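Local coordinates for siderophore periplasmic binding protein (Thermobifida fusca, PDB 5DH0), which probably binds the iron-loaded siderophore fuscachelin outside the membrane and delivers it to an ABC transporter for uptake, at residues Gln43-Leu48 and Ala58-Val63; Pro104-Gly109 and Ser152-Asp157; Ala184-Ala189 and Asp243-Phe248; Ile247-Asp252 and Gly279-Leu284. One frame throughout, in Å; residues are numbered along the deposited sequence.

Interaction 1: Gln43-Leu48 and Ala58-Val63; sequences QRIVAL and AGIEPV
R44 meets V63 with the flat of its guanidinium group: the methyl CG1 of V63 sits over the centre of one face, 3.7 Å from R44 CZ. A bend at the third torsion (chi3 112°) turns the group flat over the methyl. Because V63 covers a face, the in-plane N-H groups can still bond, and NH1 reaches the backbone oxygen of Q103. I45 carries the polar core. Its O accepts the N-H of V63 at 2.8 Å, with the donor tilted 31° from the carbonyl plane, while its N gives its hydrogen to a water 2.7 Å away. The same water donates to Q43 O and to E61 O, so one molecule ties three backbone groups of the two segments together. P62, which has no N-H to place here, rests its CB 3.3 Å from I45 O. The side chain of I45 crosses that of I60 at about a right angle, CD1 to CD1 at 3.7 Å, a greasy contact that V55 of helix 52-57 extends. V46 adds its CG2, 4.0 Å from V63 CG2. An alanine in place of V63 would probably leave the arginine's face without its apolar cover and the V46 methyl without this neighbour. G59 suits its place because the positive phi of a Schellman motif, which ends helix 52-57, favours glycine. Strand 45-47, that helix and the return through 58-63 into strand 64-66 form a beta-alpha-beta crossover, the building unit of the parallel sheet in this Rossmann-like lobe.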
loop_
_atom_site.group_PDB
_atom_site.type_symbol
_atom_site.label_atom_id
_atom_site.label_comp_id
_atom_site.label_asym_id
_atom_site.label_seq_id
_atom_site.Cartn_x
_atom_site.Cartn_y
_atom_site.Cartn_z
ATOM N N GLN A 43 20.807 -37.887 -27.151
ATOM C CA GLN A 43 21.479 -38.612 -26.084
ATOM C C GLN A 43 22.556 -37.778 -25.380
ATOM O O GLN A 43 22.804 -37.940 -24.192
ATOM C CB GLN A 43 22.100 -39.887 -26.656
ATOM C CG GLN A 43 21.091 -40.827 -27.306
ATOM C CD GLN A 43 20.345 -41.642 -26.269
ATOM O OE1 GLN A 43 20.929 -42.064 -25.265
ATOM N NE2 GLN A 43 19.047 -41.858 -26.493
ATOM N N ARG A 44 23.193 -36.891 -26.135
ATOM C CA ARG A 44 24.325 -36.147 -25.622
ATOM C C ARG A 44 24.035 -34.662 -25.649
ATOM O O ARG A 44 24.300 -33.993 -26.656
ATOM C CB ARG A 44 25.584 -36.447 -26.435
ATOM C CG ARG A 44 25.903 -37.911 -26.580
ATOM C CD ARG A 44 27.342 -38.086 -26.991
ATOM N NE ARG A 44 28.058 -38.687 -25.883
ATOM C CZ ARG A 44 29.164 -38.204 -25.349
ATOM N NH1 ARG A 44 29.720 -37.103 -25.820
ATOM N NH2 ARG A 44 29.702 -38.834 -24.335
ATOM N N ILE A 45 23.506 -34.143 -24.548
ATOM C CA ILE A 45 23.035 -32.762 -24.518
ATOM C C ILE A 45 24.031 -31.840 -23.813
ATOM O O ILE A 45 24.486 -32.142 -22.701
ATOM C CB ILE A 45 21.650 -32.696 -23.833
ATOM C CG1 ILE A 45 20.646 -33.486 -24.669
ATOM C CG2 ILE A 45 21.176 -31.252 -23.649
ATOM C CD1 ILE A 45 19.418 -33.920 -23.929
ATOM N N VAL A 46 24.398 -30.737 -24.466
ATOM C CA VAL A 46 25.096 -29.650 -23.769
ATOM C C VAL A 46 24.077 -28.609 -23.317
ATOM O O VAL A 46 23.391 -27.999 -24.137
ATOM C CB VAL A 46 26.172 -28.973 -24.634
ATOM C CG1 VAL A 46 26.578 -27.629 -24.029
ATOM C CG2 VAL A 46 27.387 -29.868 -24.747
ATOM N N ALA A 47 23.969 -28.436 -22.005
ATOM C CA ALA A 47 23.064 -27.451 -21.423
ATOM C C ALA A 47 23.785 -26.138 -21.166
ATOM O O ALA A 47 24.581 -26.030 -20.236
ATOM C CB ALA A 47 22.459 -27.982 -20.122
ATOM N N LEU A 48 23.525 -25.137 -21.995
ATOM C CA LEU A 48 23.980 -23.795 -21.672
ATOM C C LEU A 48 22.979 -23.187 -20.688
ATOM O O LEU A 48 22.167 -23.919 -20.089
ATOM C CB LEU A 48 24.136 -22.948 -22.930
ATOM C CG LEU A 48 25.097 -23.607 -23.924
ATOM C CD1 LEU A 48 25.242 -22.794 -25.187
ATOM C CD2 LEU A 48 26.453 -23.864 -23.290
ATOM N N ALA A 58 14.210 -33.700 -16.555
ATOM C CA ALA A 58 13.981 -34.740 -17.535
ATOM C C ALA A 58 14.778 -36.013 -17.226
ATOM O O ALA A 58 14.698 -36.997 -17.971
ATOM C CB ALA A 58 14.338 -34.227 -18.909
ATOM N N GLY A 59 15.543 -35.984 -16.133
ATOM C CA GLY A 59 16.429 -37.076 -15.767
ATOM C C GLY A 59 17.510 -37.395 -16.795
ATOM O O GLY A 59 17.894 -38.549 -16.963
ATOM N N ILE A 60 18.000 -36.376 -17.490
ATOM C CA ILE A 60 19.079 -36.554 -18.457
ATOM C C ILE A 60 20.423 -36.101 -17.890
ATOM O O ILE A 60 20.506 -35.043 -17.282
ATOM C CB ILE A 60 18.789 -35.774 -19.752
ATOM C CG1 ILE A 60 17.630 -36.416 -20.508
ATOM C CG2 ILE A 60 20.030 -35.664 -20.624
ATOM C CD1 ILE A 60 17.055 -35.512 -21.563
ATOM N N GLU A 61 21.466 -36.902 -18.069
ATOM C CA GLU A 61 22.819 -36.470 -17.713
ATOM C C GLU A 61 23.455 -35.741 -18.898
ATOM O O GLU A 61 23.769 -36.358 -19.926
ATOM C CB GLU A 61 23.689 -37.656 -17.302
ATOM C CG GLU A 61 23.205 -38.413 -16.074
ATOM C CD GLU A 61 24.201 -39.480 -15.609
ATOM O OE1 GLU A 61 25.422 -39.196 -15.554
ATOM O OE2 GLU A 61 23.762 -40.606 -15.298
ATOM N N PRO A 62 23.641 -34.422 -18.763
ATOM C CA PRO A 62 24.179 -33.627 -19.873
ATOM C C PRO A 62 25.642 -33.947 -20.047
ATOM O O PRO A 62 26.271 -34.354 -19.067
ATOM C CB PRO A 62 23.967 -32.184 -19.415
ATOM C CG PRO A 62 23.998 -32.263 -17.912
ATOM C CD PRO A 62 23.491 -33.637 -17.525
ATOM N N VAL A 63 26.181 -33.792 -21.251
ATOM C CA VAL A 63 27.607 -34.048 -21.451
ATOM C C VAL A 63 28.474 -32.789 -21.253
ATOM O O VAL A 63 29.708 -32.857 -21.333
ATOM C CB VAL A 63 27.875 -34.638 -22.844
ATOM C CG1 VAL A 63 27.319 -36.045 -22.919
ATOM C CG2 VAL A 63 27.288 -33.739 -23.931
HETATM O O HOH W 1 23.103 -35.810 -22.469
#

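Interaction 2: Pro104-Gly109 and Ser152-Asp157; sequences PDLIIG and SRVVGD
Helix-on-sheet packing in a Rossmann-like lobe brings L106 and I108 of strand 106-112, an inner strand of the sheet between 45-47 and 132-137, against V154 and V155 at the end of helix 142-154. The contact is wholly apolar. L106 and I108, two apart in an extended strand, both point toward the helix end, and their branched chains bridge the distance between the two backbones. L106 has its CG anti to the backbone N (chi1 174°), which carries CD2 out to V154 CG1 at 4.1 Å; V155 CG1 lies a little farther from the same methyl, at 4.4 Å. I108 uses two branches: its CD1 touches V155 CG1 at 4.0 Å, the two side chains crossing at about a right angle, while its CG2 approaches V154 CG1 at 4.3 Å. Each valine therefore meets both strand residues. These separations are those of ordinary methyl packing, and the beta-branched side chains fit because they present methyls close to the backbone. Just after V155 the helix stops: G156 is the C-prime residue of a Schellman motif, with D157 N bonded to S152 O at 2.7 Å and G156 N to R153 O at 3.0 Å; at its backbone angles a CB would be jammed against the carbonyl oxygen of V155, so glycine is called for. D157 then leads into helix 158-178 and pairs with R160. On the flank, V54 of helix 52-57 touches both I108 and V155, and I45 of the neighbouring strand 45-47 packs on the same pair, so strand, sheet neighbour and two helices share one apolar layer.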
loop_
_atom_site.group_PDB
_atom_site.type_symbol
_atom_site.label_atom_id
_atom_site.label_comp_id
_atom_site.label_asym_id
_atom_site.label_seq_id
_atom_site.Cartn_x
_atom_site.Cartn_y
_atom_site.Cartn_z
ATOM N N PRO A 104 28.521 -33.205 -28.286
ATOM C CA PRO A 104 27.067 -33.254 -28.120
ATOM C C PRO A 104 26.379 -33.654 -29.402
ATOM O O PRO A 104 26.974 -33.496 -30.460
ATOM C CB PRO A 104 26.715 -31.813 -27.751
ATOM C CG PRO A 104 27.744 -31.001 -28.491
ATOM C CD PRO A 104 29.017 -31.824 -28.430
ATOM N N ASP A 105 25.150 -34.158 -29.314
ATOM C CA ASP A 105 24.306 -34.304 -30.498
ATOM C C ASP A 105 23.197 -33.246 -30.472
ATOM O O ASP A 105 22.442 -33.087 -31.440
ATOM C CB ASP A 105 23.711 -35.721 -30.593
ATOM C CG ASP A 105 22.860 -36.102 -29.383
ATOM O OD1 ASP A 105 22.845 -35.354 -28.380
ATOM O OD2 ASP A 105 22.215 -37.178 -29.424
ATOM N N LEU A 106 23.111 -32.529 -29.350
ATOM C CA LEU A 106 22.170 -31.423 -29.220
ATOM C C LEU A 106 22.632 -30.418 -28.171
ATOM O O LEU A 106 22.954 -30.792 -27.040
ATOM C CB LEU A 106 20.782 -31.935 -28.858
ATOM C CG LEU A 106 19.746 -30.848 -28.567
ATOM C CD1 LEU A 106 19.372 -30.044 -29.808
ATOM C CD2 LEU A 106 18.530 -31.467 -27.944
ATOM N N ILE A 107 22.649 -29.147 -28.557
ATOM C CA ILE A 107 22.955 -28.041 -27.655
ATOM C C ILE A 107 21.705 -27.197 -27.412
ATOM O O ILE A 107 21.033 -26.783 -28.367
ATOM C CB ILE A 107 24.053 -27.165 -28.231
ATOM C CG1 ILE A 107 25.281 -28.016 -28.551
ATOM C CG2 ILE A 107 24.400 -26.041 -27.271
ATOM C CD1 ILE A 107 26.258 -27.330 -29.481
ATOM N N ILE A 108 21.382 -26.949 -26.142
ATOM C CA ILE A 108 20.180 -26.177 -25.805
ATOM C C ILE A 108 20.456 -25.026 -24.815
ATOM O O ILE A 108 21.444 -25.047 -24.071
ATOM C CB ILE A 108 19.062 -27.086 -25.214
ATOM C CG1 ILE A 108 19.477 -27.663 -23.865
ATOM C CG2 ILE A 108 18.681 -28.200 -26.172
ATOM C CD1 ILE A 108 18.288 -28.106 -23.032
ATOM N N GLY A 109 19.582 -24.018 -24.825
ATOM C CA GLY A 109 19.624 -22.943 -23.845
ATOM C C GLY A 109 18.600 -21.828 -24.044
ATOM O O GLY A 109 18.008 -21.680 -25.115
ATOM N N SER A 152 11.998 -28.235 -22.603
ATOM C CA SER A 152 11.547 -29.529 -22.113
ATOM C C SER A 152 10.926 -30.358 -23.229
ATOM O O SER A 152 11.158 -31.571 -23.328
ATOM C CB SER A 152 10.547 -29.358 -20.985
ATOM O OG SER A 152 11.201 -28.999 -19.791
ATOM N N ARG A 153 10.133 -29.704 -24.072
ATOM C CA ARG A 153 9.485 -30.410 -25.160
ATOM C C ARG A 153 10.562 -30.928 -26.111
ATOM O O ARG A 153 10.520 -32.075 -26.550
ATOM C CB ARG A 153 8.482 -29.502 -25.883
ATOM C CG ARG A 153 7.213 -29.262 -25.091
ATOM C CD ARG A 153 6.318 -28.275 -25.792
ATOM N NE ARG A 153 5.098 -28.018 -25.036
ATOM C CZ ARG A 153 4.485 -26.840 -25.004
ATOM N NH1 ARG A 153 4.990 -25.820 -25.684
ATOM N NH2 ARG A 153 3.382 -26.675 -24.287
ATOM N N VAL A 154 11.546 -30.086 -26.392
ATOM C CA VAL A 154 12.583 -30.414 -27.363
ATOM C C VAL A 154 13.453 -31.608 -26.945
ATOM O O VAL A 154 13.863 -32.389 -27.798
ATOM C CB VAL A 154 13.451 -29.173 -27.639
ATOM C CG1 VAL A 154 14.913 -29.524 -27.795
ATOM C CG2 VAL A 154 12.930 -28.458 -28.871
ATOM N N VAL A 155 13.705 -31.786 -25.651
ATOM C CA VAL A 155 14.526 -32.917 -25.209
ATOM C C VAL A 155 13.650 -34.136 -24.903
ATOM O O VAL A 155 14.123 -35.134 -24.344
ATOM C CB VAL A 155 15.395 -32.575 -23.950
ATOM C CG1 VAL A 155 16.260 -31.339 -24.195
ATOM C CG2 VAL A 155 14.525 -32.397 -22.713
ATOM N N GLY A 156 12.367 -34.033 -25.244
ATOM C CA GLY A 156 11.437 -35.152 -25.156
ATOM C C GLY A 156 10.690 -35.282 -23.840
ATOM O O GLY A 156 10.045 -36.306 -23.587
ATOM N N ASP A 157 10.758 -34.241 -23.010
ATOM C CA ASP A 157 10.154 -34.264 -21.681
ATOM C C ASP A 157 8.878 -33.409 -21.637
ATOM O O ASP A 157 8.431 -32.978 -20.568
ATOM C CB ASP A 157 11.174 -33.775 -20.642
ATOM C CG ASP A 157 10.750 -34.062 -19.217
ATOM O OD1 ASP A 157 10.142 -35.131 -18.981
ATOM O OD2 ASP A 157 11.022 -33.211 -18.337
#

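Interaction 3: Ala184-Ala189 and Asp243-Phe248; sequences ADTTFA and DADVIF
D245 takes the backbone N-H of T187 on its carboxylate: OD2 lies 2.8 Å from T187 N in a nearly straight bond (171°), met from above the carboxylate plane. The exchange is returned, for T187 O accepts both D245 N at 2.8 Å and V246 N at 3.2 Å, two successive amides gripping one oxygen. Farther along, A189 O receives F248 N at 2.8 Å, whereas A189 N to V246 O is weak; the pairing is parallel. Beside this backbone frame, T186 CG2 meets V246 CG2 at 3.6 Å. The F188 ring lies alongside V246 and F248, its CD2 3.7 Å from F248 CE2 at the edge of the F248 ring, and V305 and L306 of helix 292-307 cover that face. The small A189 CB packs on A244 CB; at the other end, beside T187, the D243 carboxylate is hydrogen-bonded to S219 and K220. The D245 side chain is placed by a chi1 of -55°, with CG beside its own backbone N. A leucine in place of D245 would probably leave the buried T187 N-H without its acceptor. A carboxylate oxygen thus serves T187 N where a backbone carbonyl serves A189 N, and its negative charge would probably strengthen that bond.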
loop_
_atom_site.group_PDB
_atom_site.type_symbol
_atom_site.label_atom_id
_atom_site.label_comp_id
_atom_site.label_asym_id
_atom_site.label_seq_id
_atom_site.Cartn_x
_atom_site.Cartn_y
_atom_site.Cartn_z
ATOM N N ALA A 184 -6.857 -10.683 0.268
ATOM C CA ALA A 184 -7.437 -9.351 0.240
ATOM C C ALA A 184 -6.884 -8.451 1.363
ATOM O O ALA A 184 -6.765 -7.241 1.187
ATOM C CB ALA A 184 -8.955 -9.447 0.324
ATOM N N ASP A 185 -6.527 -9.034 2.505
ATOM C CA ASP A 185 -6.109 -8.231 3.660
ATOM C C ASP A 185 -4.606 -8.185 3.941
ATOM O O ASP A 185 -4.152 -7.332 4.700
ATOM C CB ASP A 185 -6.810 -8.732 4.921
ATOM C CG ASP A 185 -8.250 -8.298 4.987
ATOM O OD1 ASP A 185 -8.494 -7.079 5.182
ATOM O OD2 ASP A 185 -9.134 -9.176 4.830
ATOM N N THR A 186 -3.848 -9.102 3.344
ATOM C CA THR A 186 -2.425 -9.242 3.645
ATOM C C THR A 186 -1.520 -8.575 2.605
ATOM O O THR A 186 -1.612 -8.851 1.410
ATOM C CB THR A 186 -2.015 -10.736 3.749
ATOM O OG1 THR A 186 -2.947 -11.443 4.580
ATOM C CG2 THR A 186 -0.583 -10.880 4.311
ATOM N N THR A 187 -0.641 -7.703 3.072
ATOM C CA THR A 187 0.385 -7.133 2.216
ATOM C C THR A 187 1.675 -7.946 2.332
ATOM O O THR A 187 2.191 -8.143 3.433
ATOM C CB THR A 187 0.650 -5.677 2.583
ATOM O OG1 THR A 187 -0.569 -4.937 2.451
ATOM C CG2 THR A 187 1.714 -5.073 1.666
ATOM N N PHE A 188 2.170 -8.432 1.192
ATOM C CA PHE A 188 3.408 -9.209 1.123
ATOM C C PHE A 188 4.610 -8.396 0.667
ATOM O O PHE A 188 4.469 -7.336 0.047
ATOM C CB PHE A 188 3.241 -10.392 0.172
ATOM C CG PHE A 188 2.330 -11.441 0.685
ATOM C CD1 PHE A 188 0.956 -11.313 0.545
ATOM C CD2 PHE A 188 2.837 -12.557 1.326
ATOM C CE1 PHE A 188 0.115 -12.282 1.038
ATOM C CE2 PHE A 188 1.996 -13.526 1.815
ATOM C CZ PHE A 188 0.631 -13.389 1.670
ATOM N N ALA A 189 5.801 -8.908 0.963
ATOM C CA ALA A 189 7.030 -8.345 0.415
ATOM C C ALA A 189 8.042 -9.453 0.231
ATOM O O ALA A 189 8.170 -10.329 1.090
ATOM C CB ALA A 189 7.580 -7.270 1.307
ATOM N N ASP A 243 4.667 -1.303 5.772
ATOM C CA ASP A 243 3.296 -1.714 5.426
ATOM C C ASP A 243 3.138 -3.208 5.171
ATOM O O ASP A 243 2.031 -3.683 4.975
ATOM C CB ASP A 243 2.787 -0.946 4.201
ATOM C CG ASP A 243 3.604 -1.227 2.942
ATOM O OD1 ASP A 243 4.831 -1.484 3.073
ATOM O OD2 ASP A 243 3.019 -1.155 1.826
ATOM N N ALA A 244 4.233 -3.954 5.165
ATOM C CA ALA A 244 4.155 -5.393 4.924
ATOM C C ALA A 244 3.669 -6.153 6.169
ATOM O O ALA A 244 4.159 -5.942 7.275
ATOM C CB ALA A 244 5.511 -5.920 4.479
ATOM N N ASP A 245 2.707 -7.043 5.980
ATOM C CA ASP A 245 2.240 -7.900 7.060
ATOM C C ASP A 245 3.087 -9.165 7.119
ATOM O O ASP A 245 3.272 -9.763 8.169
ATOM C CB ASP A 245 0.762 -8.275 6.852
ATOM C CG ASP A 245 -0.143 -7.055 6.703
ATOM O OD1 ASP A 245 0.029 -6.072 7.456
ATOM O OD2 ASP A 245 -1.028 -7.074 5.816
ATOM N N VAL A 246 3.567 -9.574 5.951
ATOM C CA VAL A 246 4.336 -10.793 5.759
ATOM C C VAL A 246 5.541 -10.495 4.877
ATOM O O VAL A 246 5.420 -9.876 3.812
ATOM C CB VAL A 246 3.507 -11.905 5.098
ATOM C CG1 VAL A 246 4.393 -13.119 4.787
ATOM C CG2 VAL A 246 2.335 -12.289 5.978
ATOM N N ILE A 247 6.708 -10.935 5.327
ATOM C CA ILE A 247 7.922 -10.721 4.580
ATOM C C ILE A 247 8.556 -12.056 4.239
ATOM O O ILE A 247 8.788 -12.877 5.120
ATOM C CB ILE A 247 8.908 -9.855 5.369
ATOM C CG1 ILE A 247 8.356 -8.440 5.526
ATOM C CG2 ILE A 247 10.257 -9.815 4.676
ATOM C CD1 ILE A 247 9.345 -7.492 6.248
ATOM N N PHE A 248 8.801 -12.271 2.949
ATOM C CA PHE A 248 9.609 -13.391 2.472
ATOM C C PHE A 248 11.039 -12.927 2.179
ATOM O O PHE A 248 11.253 -11.816 1.665
ATOM C CB PHE A 248 9.018 -13.982 1.195
ATOM C CG PHE A 248 7.814 -14.842 1.407
ATOM C CD1 PHE A 248 7.945 -16.141 1.886
ATOM C CD2 PHE A 248 6.550 -14.371 1.076
ATOM C CE1 PHE A 248 6.818 -16.948 2.063
ATOM C CE2 PHE A 248 5.424 -15.169 1.241
ATOM C CZ PHE A 248 5.557 -16.455 1.736
#

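Interaction 4: Ile247-Asp252 and Gly279-Leu284; sequences IFYETD and GQVHPL
Y249 and P283 form the apolar centre on one side of the sheet: the proline CA stands over the tyrosine face, 3.8 Å from the ring centroid and 15° off the normal, a CH-pi contact. The torsion chi1 of 57° sets the tyrosine CG between its backbone N and carbonyl carbon, swinging the ring across the neighbouring strand. V281 CG1 touches the ring's edge, 3.6 Å from CD1, and T251 CG2 packs on P283 CB at 3.7 Å. On the face bearing F248 and L284, F248 CD1 meets L284 CB at 3.8 Å, with P283 O at the edge of the phenylalanine ring. Between these layers the backbones pair in parallel: I247 bonds to Q280 O and H282 N, and Y249 to H282 O and L284 N, while T251 N to L284 O is weak at 3.3 Å. Proline is tolerated because its two neighbours, H282 and L284, supply the N-H groups that face 247-252. At the polar margin H282 NE2 donates to Q280 OE1 at 3.1 Å, the oxygen lying near the imidazole plane, and a water joins T251 O to L284 O. With helices 259-265 and 274-277 between the two strands, and G279 ending helix 274-277 in a Schellman motif, this is a beta-alpha-beta connection of the C-terminal lobe.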
loop_
_atom_site.group_PDB
_atom_site.type_symbol
_atom_site.label_atom_id
_atom_site.label_comp_id
_atom_site.label_asym_id
_atom_site.label_seq_id
_atom_site.Cartn_x
_atom_site.Cartn_y
_atom_site.Cartn_z
ATOM N N ILE A 247 6.708 -10.935 5.327
ATOM C CA ILE A 247 7.922 -10.721 4.580
ATOM C C ILE A 247 8.556 -12.056 4.239
ATOM O O ILE A 247 8.788 -12.877 5.120
ATOM C CB ILE A 247 8.908 -9.855 5.369
ATOM C CG1 ILE A 247 8.356 -8.440 5.526
ATOM C CG2 ILE A 247 10.257 -9.815 4.676
ATOM C CD1 ILE A 247 9.345 -7.492 6.248
ATOM N N PHE A 248 8.801 -12.271 2.949
ATOM C CA PHE A 248 9.609 -13.391 2.472
ATOM C C PHE A 248 11.039 -12.927 2.179
ATOM O O PHE A 248 11.253 -11.816 1.665
ATOM C CB PHE A 248 9.018 -13.982 1.195
ATOM C CG PHE A 248 7.814 -14.842 1.407
ATOM C CD1 PHE A 248 7.945 -16.141 1.886
ATOM C CD2 PHE A 248 6.550 -14.371 1.076
ATOM C CE1 PHE A 248 6.818 -16.948 2.063
ATOM C CE2 PHE A 248 5.424 -15.169 1.241
ATOM C CZ PHE A 248 5.557 -16.455 1.736
ATOM N N TYR A 249 12.016 -13.773 2.484
ATOM C CA TYR A 249 13.389 -13.521 2.049
ATOM C C TYR A 249 13.872 -14.706 1.213
ATOM O O TYR A 249 13.671 -15.859 1.564
ATOM C CB TYR A 249 14.337 -13.252 3.257
ATOM C CG TYR A 249 14.385 -14.349 4.316
ATOM C CD1 TYR A 249 13.531 -14.331 5.420
ATOM C CD2 TYR A 249 15.281 -15.400 4.219
ATOM C CE1 TYR A 249 13.570 -15.337 6.379
ATOM C CE2 TYR A 249 15.317 -16.393 5.174
ATOM C CZ TYR A 249 14.466 -16.358 6.245
ATOM O OH TYR A 249 14.522 -17.357 7.177
ATOM N N GLU A 250 14.523 -14.420 0.101
ATOM C CA GLU A 250 15.102 -15.470 -0.731
ATOM C C GLU A 250 16.147 -16.318 0.001
ATOM O O GLU A 250 16.961 -15.803 0.771
ATOM C CB GLU A 250 15.707 -14.836 -1.987
ATOM C CG GLU A 250 14.632 -14.158 -2.855
ATOM C CD GLU A 250 15.154 -13.660 -4.194
ATOM O OE1 GLU A 250 16.404 -13.581 -4.333
ATOM O OE2 GLU A 250 14.314 -13.357 -5.101
ATOM N N THR A 251 16.102 -17.628 -0.229
ATOM C CA THR A 251 17.112 -18.553 0.296
ATOM C C THR A 251 17.498 -19.530 -0.789
ATOM O O THR A 251 16.940 -19.480 -1.881
ATOM C CB THR A 251 16.612 -19.361 1.501
ATOM O OG1 THR A 251 15.494 -20.175 1.102
ATOM C CG2 THR A 251 16.203 -18.445 2.649
ATOM N N ASP A 252 18.432 -20.428 -0.489
ATOM C CA ASP A 252 18.774 -21.489 -1.435
ATOM C C ASP A 252 17.858 -22.673 -1.205
ATOM O O ASP A 252 17.018 -22.628 -0.315
ATOM C CB ASP A 252 20.252 -21.899 -1.317
ATOM C CG ASP A 252 20.594 -22.622 -0.004
ATOM O OD1 ASP A 252 19.714 -22.875 0.854
ATOM O OD2 ASP A 252 21.795 -22.929 0.173
ATOM N N GLY A 279 6.211 -11.989 13.919
ATOM C CA GLY A 279 6.681 -13.326 13.565
ATOM C C GLY A 279 6.239 -13.822 12.183
ATOM O O GLY A 279 5.968 -15.012 11.984
ATOM N N GLN A 280 6.169 -12.910 11.216
ATOM C CA GLN A 280 5.741 -13.270 9.863
ATOM C C GLN A 280 6.846 -13.007 8.838
ATOM O O GLN A 280 6.615 -12.369 7.811
ATOM C CB GLN A 280 4.469 -12.504 9.474
ATOM C CG GLN A 280 3.248 -12.831 10.326
ATOM C CD GLN A 280 2.742 -14.245 10.147
ATOM O OE1 GLN A 280 2.997 -14.902 9.128
ATOM N NE2 GLN A 280 1.984 -14.716 11.128
ATOM N N VAL A 281 8.053 -13.477 9.149
ATOM C CA VAL A 281 9.172 -13.428 8.222
ATOM C C VAL A 281 9.546 -14.864 7.892
ATOM O O VAL A 281 9.791 -15.662 8.778
ATOM C CB VAL A 281 10.364 -12.651 8.807
ATOM C CG1 VAL A 281 11.552 -12.642 7.843
ATOM C CG2 VAL A 281 9.946 -11.236 9.110
ATOM N N HIS A 282 9.552 -15.209 6.612
ATOM C CA HIS A 282 9.641 -16.606 6.215
ATOM C C HIS A 282 10.626 -16.748 5.085
ATOM O O HIS A 282 10.744 -15.863 4.244
ATOM C CB HIS A 282 8.267 -17.141 5.771
ATOM C CG HIS A 282 7.203 -17.018 6.817
ATOM N ND1 HIS A 282 6.930 -18.019 7.724
ATOM C CD2 HIS A 282 6.356 -16.001 7.109
ATOM C CE1 HIS A 282 5.962 -17.624 8.531
ATOM N NE2 HIS A 282 5.597 -16.403 8.182
ATOM N N PRO A 283 11.340 -17.864 5.051
ATOM C CA PRO A 283 12.199 -18.122 3.892
ATOM C C PRO A 283 11.364 -18.468 2.660
ATOM O O PRO A 283 10.201 -18.864 2.804
ATOM C CB PRO A 283 13.051 -19.312 4.344
ATOM C CG PRO A 283 12.205 -19.993 5.368
ATOM C CD PRO A 283 11.448 -18.910 6.079
ATOM N N LEU A 284 11.949 -18.310 1.471
ATOM C CA LEU A 284 11.295 -18.679 0.220
ATOM C C LEU A 284 12.294 -19.281 -0.763
ATOM O O LEU A 284 13.116 -18.578 -1.319
ATOM C CB LEU A 284 10.614 -17.472 -0.422
ATOM C CG LEU A 284 9.859 -17.823 -1.705
ATOM C CD1 LEU A 284 8.659 -18.719 -1.410
ATOM C CD2 LEU A 284 9.432 -16.570 -2.460
HETATM O O HOH W 2 14.951 -18.404 -3.514
#

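From the N terminus, interaction 1 closes a short loop around helix 52-57, and interaction 2 follows in series, closing a longer one from strand 106-112 to the end of helix 142-154. The two touch where the D105 carboxylate bonds to the backbone N of Q43 and of R44, and both use the same five-stranded sheet. Helix 158-178 then leads to the other lobe, where the centre of interaction 3 lies about 40 Å from those of the first two. Interaction 3 closes the long excursion from strand 187-193 to 246-250, and interaction 4 the shorter, helix-bearing one to strand 281-284. They neither nest nor cross: the second opens on I247-F248, where the first ends.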